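Holo-[acyl-carrier-protein] synthase (Thermotoga maritima, PDB 5XUM) is a bacterial enzyme of the 4'-phosphopantetheinyl transferase superfamily, of the AcpS type, assembled here from three copies of one chain. Local coordinates at residues A[3-8]-A[50-55]; A[63-69]-A[80-85]; A[87-92]-A[161-165]. All coordinates share one frame; numbering follows the deposited sequence.

Contacts 1 and 3 are mostly buried and reach the same antiparallel sheet: strands 2-11 and 90-97 flank its middle strand 100-108. Contact 2 is only partly buried and lies at the open end of the hairpin 68-73/76-81. The chemistry follows the place in the fold. Contact 1 lays helix 38-56 on the sheet through bare backbone and ends in a charged cluster, contact 2 combines strand bonds with ion-paired and histidine side chains, and contact 3 ties a turn to a strand start through one asparagine. Between them, Phe52 of contact 1 touches both Val68 of contact 2 and Phe88 of contact 3, while Val81 meets Ile165 between contacts 2 and 3.

Contact 1. Residues A[3-8]-A[50-55]. With GOL (glycerol), chain B.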
loop_
_atom_site.group_PDB
_atom_site.type_symbol
_atom_site.label_atom_id
_atom_site.label_comp_id
_atom_site.label_asym_id
_atom_site.label_seq_id
_atom_site.Cartn_x
_atom_site.Cartn_y
_atom_site.Cartn_z
ATOM N N VAL A 3 -7.767 -2.270 -3.724
ATOM C CA VAL A 3 -8.295 -2.635 -5.037
ATOM C C VAL A 3 -7.149 -2.953 -6.008
ATOM O O VAL A 3 -7.243 -3.880 -6.808
ATOM C CB VAL A 3 -9.207 -1.506 -5.589
ATOM C CG1 VAL A 3 -9.593 -1.745 -7.043
ATOM C CG2 VAL A 3 -10.454 -1.363 -4.728
ATOM N N GLY A 4 -6.067 -2.185 -5.919
ATOM C CA GLY A 4 -4.894 -2.395 -6.763
ATOM C C GLY A 4 -3.764 -1.449 -6.401
ATOM O O GLY A 4 -3.989 -0.419 -5.764
ATOM N N VAL A 5 -2.545 -1.810 -6.794
ATOM C CA VAL A 5 -1.371 -0.952 -6.589
ATOM C C VAL A 5 -0.602 -0.772 -7.896
ATOM O O VAL A 5 -0.638 -1.638 -8.773
ATOM C CB VAL A 5 -0.423 -1.469 -5.474
ATOM C CG1 VAL A 5 -1.157 -1.592 -4.142
ATOM C CG2 VAL A 5 0.237 -2.792 -5.866
ATOM N N GLY A 6 0.080 0.362 -8.022
ATOM C CA GLY A 6 0.857 0.657 -9.213
ATOM C C GLY A 6 2.119 1.410 -8.854
ATOM O O GLY A 6 2.109 2.281 -7.980
ATOM N N ILE A 7 3.209 1.051 -9.523
ATOM C CA ILE A 7 4.490 1.730 -9.369
ATOM C C ILE A 7 5.009 2.057 -10.776
ATOM O O ILE A 7 4.784 1.292 -11.716
ATOM C CB ILE A 7 5.501 0.864 -8.560
ATOM C CG1 ILE A 7 6.686 1.696 -8.054
ATOM C CG2 ILE A 7 6.023 -0.312 -9.382
ATOM C CD1 ILE A 7 6.469 2.370 -6.719
ATOM N N ASP A 8 5.661 3.205 -10.931
ATOM C CA ASP A 8 6.299 3.547 -12.203
ATOM C C ASP A 8 7.601 4.303 -11.994
ATOM O O ASP A 8 7.673 5.199 -11.158
ATOM C CB ASP A 8 5.368 4.357 -13.113
ATOM C CG ASP A 8 5.808 4.322 -14.574
ATOM O OD1 ASP A 8 6.024 5.401 -15.170
ATOM O OD2 ASP A 8 5.944 3.209 -15.129
ATOM N N GLU A 50 0.788 6.377 -15.492
ATOM C CA GLU A 50 1.220 4.994 -15.710
ATOM C C GLU A 50 0.975 4.125 -14.476
ATOM O O GLU A 50 0.428 3.028 -14.589
ATOM C CB GLU A 50 2.701 4.937 -16.105
ATOM C CG GLU A 50 2.988 5.276 -17.559
ATOM C CD GLU A 50 2.736 4.109 -18.499
ATOM O OE1 GLU A 50 3.721 3.489 -18.952
ATOM O OE2 GLU A 50 1.559 3.804 -18.781
ATOM N N ALA A 51 1.379 4.622 -13.306
ATOM C CA ALA A 51 1.118 3.934 -12.036
ATOM C C ALA A 51 -0.380 3.724 -11.787
ATOM O O ALA A 51 -0.786 2.663 -11.305
ATOM C CB ALA A 51 1.753 4.685 -10.875
ATOM N N PHE A 52 -1.193 4.725 -12.122
ATOM C CA PHE A 52 -2.651 4.619 -11.969
ATOM C C PHE A 52 -3.232 3.479 -12.807
ATOM O O PHE A 52 -3.979 2.646 -12.294
ATOM C CB PHE A 52 -3.353 5.947 -12.293
ATOM C CG PHE A 52 -4.858 5.857 -12.278
ATOM C CD1 PHE A 52 -5.556 5.775 -11.075
ATOM C CD2 PHE A 52 -5.581 5.843 -13.472
ATOM C CE1 PHE A 52 -6.945 5.684 -11.062
ATOM C CE2 PHE A 52 -6.968 5.752 -13.463
ATOM C CZ PHE A 52 -7.651 5.675 -12.257
ATOM N N PHE A 53 -2.883 3.436 -14.091
ATOM C CA PHE A 53 -3.393 2.386 -14.971
ATOM C C PHE A 53 -2.877 0.991 -14.620
ATOM O O PHE A 53 -3.575 0.003 -14.848
ATOM C CB PHE A 53 -3.160 2.730 -16.445
ATOM C CG PHE A 53 -4.036 3.845 -16.943
ATOM C CD1 PHE A 53 -5.410 3.663 -17.076
ATOM C CD2 PHE A 53 -3.495 5.079 -17.271
ATOM C CE1 PHE A 53 -6.223 4.691 -17.528
ATOM C CE2 PHE A 53 -4.304 6.112 -17.723
ATOM C CZ PHE A 53 -5.667 5.916 -17.854
ATOM N N LYS A 54 -1.670 0.917 -14.057
ATOM C CA LYS A 54 -1.140 -0.337 -13.511
ATOM C C LYS A 54 -1.974 -0.821 -12.322
ATOM O O LYS A 54 -2.222 -2.020 -12.180
ATOM C CB LYS A 54 0.326 -0.186 -13.084
ATOM C CG LYS A 54 1.334 -0.175 -14.225
ATOM C CD LYS A 54 2.737 -0.409 -13.684
ATOM C CE LYS A 54 3.786 -0.413 -14.784
ATOM N NZ LYS A 54 4.246 0.965 -15.100
ATOM N N ALA A 55 -2.392 0.119 -11.475
ATOM C CA ALA A 55 -3.234 -0.177 -10.311
ATOM C C ALA A 55 -4.627 -0.706 -10.686
ATOM O O ALA A 55 -5.212 -1.497 -9.944
ATOM C CB ALA A 55 -3.346 1.050 -9.413
HETATM C C1 GOL B . 6.612 2.202 -18.451
HETATM O O1 GOL B . 5.979 1.492 -17.376
HETATM C C2 GOL B . 7.049 3.577 -17.953
HETATM O O2 GOL B . 6.442 4.604 -18.746
HETATM C C3 GOL B . 8.568 3.688 -18.020
HETATM O O3 GOL B . 9.133 2.950 -16.930
#
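Gly4 and Gly6 of strand 3-8 lie directly against Ala55 and Ala51 of helix 50-55, an example of how glycine lets a helix settle closely on a sheet. The short axes approach to 5.7 Å and run at 147°, closer to antiparallel than to perpendicular. With no side chain on either glycine, backbone meets backbone: Gly6 CA directs a hydrogen at Ala51 O, 3.3 Å away and almost straight at 172°, and Gly4 CA does the same to Ala55 O. Ala55 CA answers by approaching Val5 O at 3.4 Å, and the alanine methyls fill in beside them, Ala55 CB lying 3.6 Å from Val5 C.

Toward Asp8 this close fit gives way to polar side chains, a buried Asp8 met by the partly exposed Glu50 and Lys54. Lys54 runs extended to CE, its CD passing Ile7 O at 3.3 Å, and then bends at its last torsion (chi4 85°). The bend delivers NZ to a salt bridge with Asp8 OD2 at 2.8 Å, the two side chains meeting at about a right angle; a weak bond to Ile7 O adds a second hold. Glu50 lays its CB, 3.5 Å away, against Asp8 OD1. A glycerol, probably from the crystallisation liquor, occupies this end: its O1 donates to Asp8 OD2 and accepts from Lys54 NZ, while O2 donates to Glu50 OE1 at 2.9 Å.

Val5 and Ile7 point away from the helix and reach neighbouring subunits, Ile7 packing on Ile7 of the third. Asp8 joins both sides, its OD2 also bonding Ser96 of the second subunit. The helix covers the glycine side of the strand, a helix-on-antiparallel-sheet layer of the AcpS-type fold, here in a trimer.

Contact 2. Residues A[63-69]-A[80-85]; sequences HSFTDVE and CVHKDF
His82 NE2 donates to Glu69 OE1 at 2.7 Å, a His-carboxylate hydrogen bond lying near the imidazole plane and reaching the oxygen on its anti side. The other carboxylate oxygen, OE2, takes the backbone N of Glu28, so both ends of the group are held. Asp67 OD2 is gripped from opposite faces of its carboxylate: by Lys83 NZ, a salt bridge of 3.0 Å, and by Ser64 N at 2.7 Å. Lys83 gets there by bending at chi3 (-87°).

These bonds cluster at the open end of a beta hairpin, strands 68-73 and 76-81. Glu69 and Cys80 form an antiparallel hydrogen-bonded pair, with Glu69 N to Cys80 O at 2.8 Å and Cys80 N to Glu69 O at 2.7 Å. Val68 and Val81 make the adjoining non-hydrogen-bonded pair, and beyond them His82 N still reaches Asp67 O.

Further out, Phe85 turns its edge to the face of His63 in a T-shaped stack, planes at 62°, with CE1 3.4 Å from His63 CG. Lys83 CD meets the same imidazole at its edge, by ND1. Next to CE1 on the Phe85 ring, CZ touches Asp67 CB and presses against Val68 CG2 at 3.4 Å.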
loop_
_atom_site.group_PDB
_atom_site.type_symbol
_atom_site.label_atom_id
_atom_site.label_comp_id
_atom_site.label_asym_id
_atom_site.label_seq_id
_atom_site.Cartn_x
_atom_site.Cartn_y
_atom_site.Cartn_z
ATOM N N HIS A 63 -9.399 3.982 -22.419
ATOM C CA HIS A 63 -9.103 5.246 -21.750
ATOM C C HIS A 63 -7.885 5.930 -22.300
ATOM O O HIS A 63 -7.034 5.304 -22.936
ATOM C CB HIS A 63 -8.930 5.024 -20.248
ATOM C CG HIS A 63 -9.918 4.047 -19.652
ATOM N ND1 HIS A 63 -11.225 4.333 -19.513
ATOM C CD2 HIS A 63 -9.741 2.761 -19.144
ATOM C CE1 HIS A 63 -11.857 3.285 -18.950
ATOM N NE2 HIS A 63 -10.947 2.323 -18.725
ATOM N N SER A 64 -7.801 7.233 -22.045
ATOM C CA SER A 64 -6.663 8.053 -22.442
ATOM C C SER A 64 -5.982 8.639 -21.206
ATOM O O SER A 64 -6.592 8.730 -20.138
ATOM C CB SER A 64 -7.131 9.181 -23.367
ATOM O OG SER A 64 -6.075 10.077 -23.664
ATOM N N PHE A 65 -4.721 9.040 -21.360
ATOM C CA PHE A 65 -3.968 9.686 -20.280
ATOM C C PHE A 65 -4.584 11.011 -19.825
ATOM O O PHE A 65 -4.369 11.441 -18.688
ATOM C CB PHE A 65 -2.498 9.869 -20.683
ATOM C CG PHE A 65 -1.598 8.741 -20.243
ATOM C CD1 PHE A 65 -0.272 8.989 -19.907
ATOM C CD2 PHE A 65 -2.074 7.433 -20.150
ATOM C CE1 PHE A 65 0.565 7.959 -19.501
ATOM C CE2 PHE A 65 -1.243 6.399 -19.737
ATOM C CZ PHE A 65 0.079 6.663 -19.413
ATOM N N THR A 66 -5.361 11.640 -20.707
ATOM C CA THR A 66 -6.085 12.874 -20.384
ATOM C C THR A 66 -7.344 12.626 -19.538
ATOM O O THR A 66 -7.878 13.558 -18.930
ATOM C CB THR A 66 -6.466 13.665 -21.655
ATOM O OG1 THR A 66 -7.179 12.813 -22.562
ATOM C CG2 THR A 66 -5.221 14.211 -22.344
ATOM N N ASP A 67 -7.807 11.376 -19.504
ATOM C CA ASP A 67 -8.960 10.978 -18.686
ATOM C C ASP A 67 -8.643 10.963 -17.190
ATOM O O ASP A 67 -9.549 10.896 -16.351
ATOM C CB ASP A 67 -9.468 9.595 -19.110
ATOM C CG ASP A 67 -10.075 9.592 -20.503
ATOM O OD1 ASP A 67 -10.642 10.626 -20.915
ATOM O OD2 ASP A 67 -9.996 8.544 -21.180
ATOM N N VAL A 68 -7.354 11.013 -16.866
ATOM C CA VAL A 68 -6.889 10.986 -15.484
ATOM C C VAL A 68 -5.994 12.194 -15.230
ATOM O O VAL A 68 -4.982 12.377 -15.906
ATOM C CB VAL A 68 -6.098 9.695 -15.181
ATOM C CG1 VAL A 68 -5.771 9.599 -13.701
ATOM C CG2 VAL A 68 -6.881 8.469 -15.619
ATOM N N GLU A 69 -6.372 13.018 -14.261
ATOM C CA GLU A 69 -5.582 14.191 -13.912
ATOM C C GLU A 69 -5.018 14.087 -12.506
ATOM O O GLU A 69 -5.654 13.534 -11.609
ATOM C CB GLU A 69 -6.413 15.469 -14.041
ATOM C CG GLU A 69 -6.565 15.970 -15.465
ATOM C CD GLU A 69 -7.106 17.384 -15.522
ATOM O OE1 GLU A 69 -8.285 17.593 -15.160
ATOM O OE2 GLU A 69 -6.350 18.289 -15.933
ATOM N N CYS A 80 -7.830 13.196 -10.017
ATOM C CA CYS A 80 -9.069 13.707 -10.591
ATOM C C CYS A 80 -9.451 12.846 -11.789
ATOM O O CYS A 80 -8.699 12.747 -12.762
ATOM C CB CYS A 80 -8.927 15.177 -11.003
ATOM S SG CYS A 80 -10.418 15.889 -11.751
ATOM N N VAL A 81 -10.617 12.211 -11.704
ATOM C CA VAL A 81 -11.098 11.338 -12.774
ATOM C C VAL A 81 -12.138 12.048 -13.647
ATOM O O VAL A 81 -12.952 12.831 -13.151
ATOM C CB VAL A 81 -11.648 9.992 -12.228
ATOM C CG1 VAL A 81 -10.543 9.199 -11.540
ATOM C CG2 VAL A 81 -12.820 10.211 -11.276
ATOM N N HIS A 82 -12.082 11.785 -14.950
ATOM C CA HIS A 82 -13.050 12.328 -15.905
ATOM C C HIS A 82 -13.831 11.215 -16.541
ATOM O O HIS A 82 -14.584 11.426 -17.494
ATOM C CB HIS A 82 -12.347 13.169 -16.964
ATOM C CG HIS A 82 -11.693 14.413 -16.416
ATOM N ND1 HIS A 82 -12.359 15.570 -16.259
ATOM C CD2 HIS A 82 -10.390 14.647 -15.981
ATOM C CE1 HIS A 82 -11.528 16.501 -15.752
ATOM N NE2 HIS A 82 -10.324 15.934 -15.583
ATOM N N LYS A 83 -13.657 10.013 -15.997
ATOM C CA LYS A 83 -14.305 8.806 -16.491
ATOM C C LYS A 83 -14.472 7.837 -15.320
ATOM O O LYS A 83 -13.837 8.008 -14.278
ATOM C CB LYS A 83 -13.443 8.178 -17.594
ATOM C CG LYS A 83 -14.202 7.307 -18.581
ATOM C CD LYS A 83 -13.335 6.885 -19.758
ATOM C CE LYS A 83 -13.356 7.911 -20.882
ATOM N NZ LYS A 83 -12.648 7.412 -22.095
ATOM N N ASP A 84 -15.339 6.840 -15.481
ATOM C CA ASP A 84 -15.465 5.768 -14.498
ATOM C C ASP A 84 -14.432 4.676 -14.764
ATOM O O ASP A 84 -14.426 4.063 -15.835
ATOM C CB ASP A 84 -16.882 5.182 -14.499
ATOM C CG ASP A 84 -17.881 6.057 -13.755
ATOM O OD1 ASP A 84 -17.462 6.841 -12.876
ATOM O OD2 ASP A 84 -19.093 5.950 -14.040
ATOM N N PHE A 85 -13.554 4.452 -13.789
ATOM C CA PHE A 85 -12.508 3.435 -13.894
ATOM C C PHE A 85 -12.758 2.249 -12.959
ATOM O O PHE A 85 -12.181 1.178 -13.140
ATOM C CB PHE A 85 -11.128 4.041 -13.610
ATOM C CG PHE A 85 -10.726 5.126 -14.573
ATOM C CD1 PHE A 85 -10.253 4.810 -15.842
ATOM C CD2 PHE A 85 -10.810 6.465 -14.206
ATOM C CE1 PHE A 85 -9.878 5.809 -16.728
ATOM C CE2 PHE A 85 -10.437 7.469 -15.088
ATOM C CZ PHE A 85 -9.974 7.139 -16.352
#

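Contact 3. Residues A[87-92]-A[161-165]; sequences FFNYAH and RYGNI
Asn89 O accepts Asn164 N at 3.1 Å, the donor lying nearly in line with the C=O although the N-H itself is bent (145°), where the type II' beta turn Tyr162-Ile165 abuts the start of strand 90-97. Gly163 takes the positive phi of this turn, and its CA also directs a hydrogen at Asn89 O. On the strand side, Asn89 and Tyr90 form a classic beta bulge opposite Glu108.

Asn164 then clasps Ala91 with its amide: OD1 accepts Ala91 N at 2.9 Å through a lone pair, in the plane of its own amide, while ND2 donates to Ala91 O from above that carbonyl's plane. Its chi1 of 77° tucks CG between its own backbone N and carbonyl carbon and turns the amide to the strand edge. Tyr90 lays its ring over the turn, Asn164 N standing 3.8 Å above the centre of one face, with ring and side-chain amide planes 34° apart. Arg161, just before the turn, bends back so that NH1 donates to Gly163 O. On the apolar side, Ile165 CD1 reaches Ala91 CB at 3.7 Å and the edge of Phe88.

Tyr162 OH, bonded to Leu143 O, accepts from a water at 3.0 Å, and that water also donates to Phe87 O at 2.6 Å.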
loop_
_atom_site.group_PDB
_atom_site.type_symbol
_atom_site.label_atom_id
_atom_site.label_comp_id
_atom_site.label_asym_id
_atom_site.label_seq_id
_atom_site.Cartn_x
_atom_site.Cartn_y
_atom_site.Cartn_z
ATOM N N PHE A 87 -14.933 1.194 -8.771
ATOM C CA PHE A 87 -15.684 1.654 -7.600
ATOM C C PHE A 87 -14.813 1.965 -6.378
ATOM O O PHE A 87 -15.327 2.135 -5.269
ATOM C CB PHE A 87 -16.843 0.700 -7.254
ATOM C CG PHE A 87 -16.407 -0.657 -6.770
ATOM C CD1 PHE A 87 -16.420 -0.960 -5.411
ATOM C CD2 PHE A 87 -16.007 -1.640 -7.671
ATOM C CE1 PHE A 87 -16.027 -2.212 -4.959
ATOM C CE2 PHE A 87 -15.612 -2.894 -7.226
ATOM C CZ PHE A 87 -15.622 -3.181 -5.869
ATOM N N PHE A 88 -13.498 2.045 -6.582
ATOM C CA PHE A 88 -12.606 2.523 -5.529
ATOM C C PHE A 88 -13.006 3.954 -5.181
ATOM O O PHE A 88 -13.355 4.735 -6.068
ATOM C CB PHE A 88 -11.129 2.446 -5.963
ATOM C CG PHE A 88 -10.808 3.241 -7.203
ATOM C CD1 PHE A 88 -10.902 2.658 -8.464
ATOM C CD2 PHE A 88 -10.406 4.571 -7.112
ATOM C CE1 PHE A 88 -10.615 3.388 -9.608
ATOM C CE2 PHE A 88 -10.121 5.309 -8.254
ATOM C CZ PHE A 88 -10.222 4.716 -9.503
ATOM N N ASN A 89 -12.997 4.293 -3.897
ATOM C CA ASN A 89 -13.307 5.664 -3.498
ATOM C C ASN A 89 -12.111 6.411 -2.916
ATOM O O ASN A 89 -12.196 7.604 -2.622
ATOM C CB ASN A 89 -14.544 5.740 -2.585
ATOM C CG ASN A 89 -14.426 4.881 -1.338
ATOM O OD1 ASN A 89 -13.533 4.041 -1.213
ATOM N ND2 ASN A 89 -15.346 5.090 -0.402
ATOM N N TYR A 90 -10.993 5.705 -2.773
ATOM C CA TYR A 90 -9.757 6.323 -2.319
ATOM C C TYR A 90 -8.594 6.000 -3.244
ATOM O O TYR A 90 -8.390 4.847 -3.631
ATOM C CB TYR A 90 -9.440 5.934 -0.868
ATOM C CG TYR A 90 -10.186 6.775 0.139
ATOM C CD1 TYR A 90 -9.576 7.869 0.749
ATOM C CD2 TYR A 90 -11.512 6.493 0.464
ATOM C CE1 TYR A 90 -10.259 8.652 1.662
ATOM C CE2 TYR A 90 -12.205 7.269 1.377
ATOM C CZ TYR A 90 -11.577 8.346 1.969
ATOM O OH TYR A 90 -12.268 9.117 2.873
ATOM N N ALA A 91 -7.859 7.041 -3.617
ATOM C CA ALA A 91 -6.612 6.891 -4.345
ATOM C C ALA A 91 -5.518 7.542 -3.519
ATOM O O ALA A 91 -5.491 8.761 -3.350
ATOM C CB ALA A 91 -6.705 7.532 -5.721
ATOM N N HIS A 92 -4.641 6.711 -2.972
ATOM C CA HIS A 92 -3.509 7.188 -2.203
ATOM C C HIS A 92 -2.327 7.231 -3.119
ATOM O O HIS A 92 -1.881 6.197 -3.633
ATOM C CB HIS A 92 -3.272 6.280 -1.003
ATOM C CG HIS A 92 -4.474 6.153 -0.096
ATOM N ND1 HIS A 92 -4.823 7.113 0.784
ATOM C CD2 HIS A 92 -5.420 5.135 0.035
ATOM C CE1 HIS A 92 -5.930 6.729 1.449
ATOM N NE2 HIS A 92 -6.294 5.519 0.988
ATOM N N ARG A 161 -19.120 14.537 -1.857
ATOM C CA ARG A 161 -17.763 13.999 -1.826
ATOM C C ARG A 161 -17.768 12.501 -2.105
ATOM O O ARG A 161 -18.609 11.767 -1.587
ATOM C CB ARG A 161 -17.098 14.293 -0.474
ATOM C CG ARG A 161 -15.605 13.996 -0.425
ATOM C CD ARG A 161 -14.967 14.401 0.899
ATOM N NE ARG A 161 -15.648 13.833 2.066
ATOM C CZ ARG A 161 -15.440 12.611 2.554
ATOM N NH1 ARG A 161 -14.566 11.788 1.985
ATOM N NH2 ARG A 161 -16.117 12.206 3.620
ATOM N N TYR A 162 -16.828 12.061 -2.935
ATOM C CA TYR A 162 -16.627 10.647 -3.218
ATOM C C TYR A 162 -15.240 10.241 -2.714
ATOM O O TYR A 162 -14.262 10.290 -3.463
ATOM C CB TYR A 162 -16.750 10.398 -4.721
ATOM C CG TYR A 162 -16.982 8.957 -5.114
ATOM C CD1 TYR A 162 -18.275 8.470 -5.303
ATOM C CD2 TYR A 162 -15.912 8.085 -5.319
ATOM C CE1 TYR A 162 -18.496 7.153 -5.672
ATOM C CE2 TYR A 162 -16.124 6.766 -5.689
ATOM C CZ TYR A 162 -17.418 6.307 -5.862
ATOM O OH TYR A 162 -17.638 5.001 -6.229
ATOM N N GLY A 163 -15.161 9.857 -1.441
ATOM C CA GLY A 163 -13.883 9.525 -0.805
ATOM C C GLY A 163 -12.907 10.688 -0.875
ATOM O O GLY A 163 -13.236 11.791 -0.449
ATOM N N ASN A 164 -11.714 10.446 -1.420
ATOM C CA ASN A 164 -10.742 11.523 -1.664
ATOM C C ASN A 164 -10.504 11.782 -3.161
ATOM O O ASN A 164 -9.545 12.457 -3.545
ATOM C CB ASN A 164 -9.420 11.265 -0.918
ATOM C CG ASN A 164 -8.546 10.216 -1.596
ATOM O OD1 ASN A 164 -8.997 9.480 -2.474
ATOM N ND2 ASN A 164 -7.283 10.149 -1.188
ATOM N N ILE A 165 -11.391 11.236 -3.992
ATOM C CA ILE A 165 -11.324 11.379 -5.445
ATOM C C ILE A 165 -11.985 12.686 -5.870
ATOM O O ILE A 165 -13.049 13.039 -5.359
ATOM C CB ILE A 165 -12.066 10.222 -6.167
ATOM C CG1 ILE A 165 -11.774 8.863 -5.515
ATOM C CG2 ILE A 165 -11.737 10.197 -7.656
ATOM C CD1 ILE A 165 -10.348 8.371 -5.653
HETATM O O HOH W 1 -17.280 3.210 -3.856
#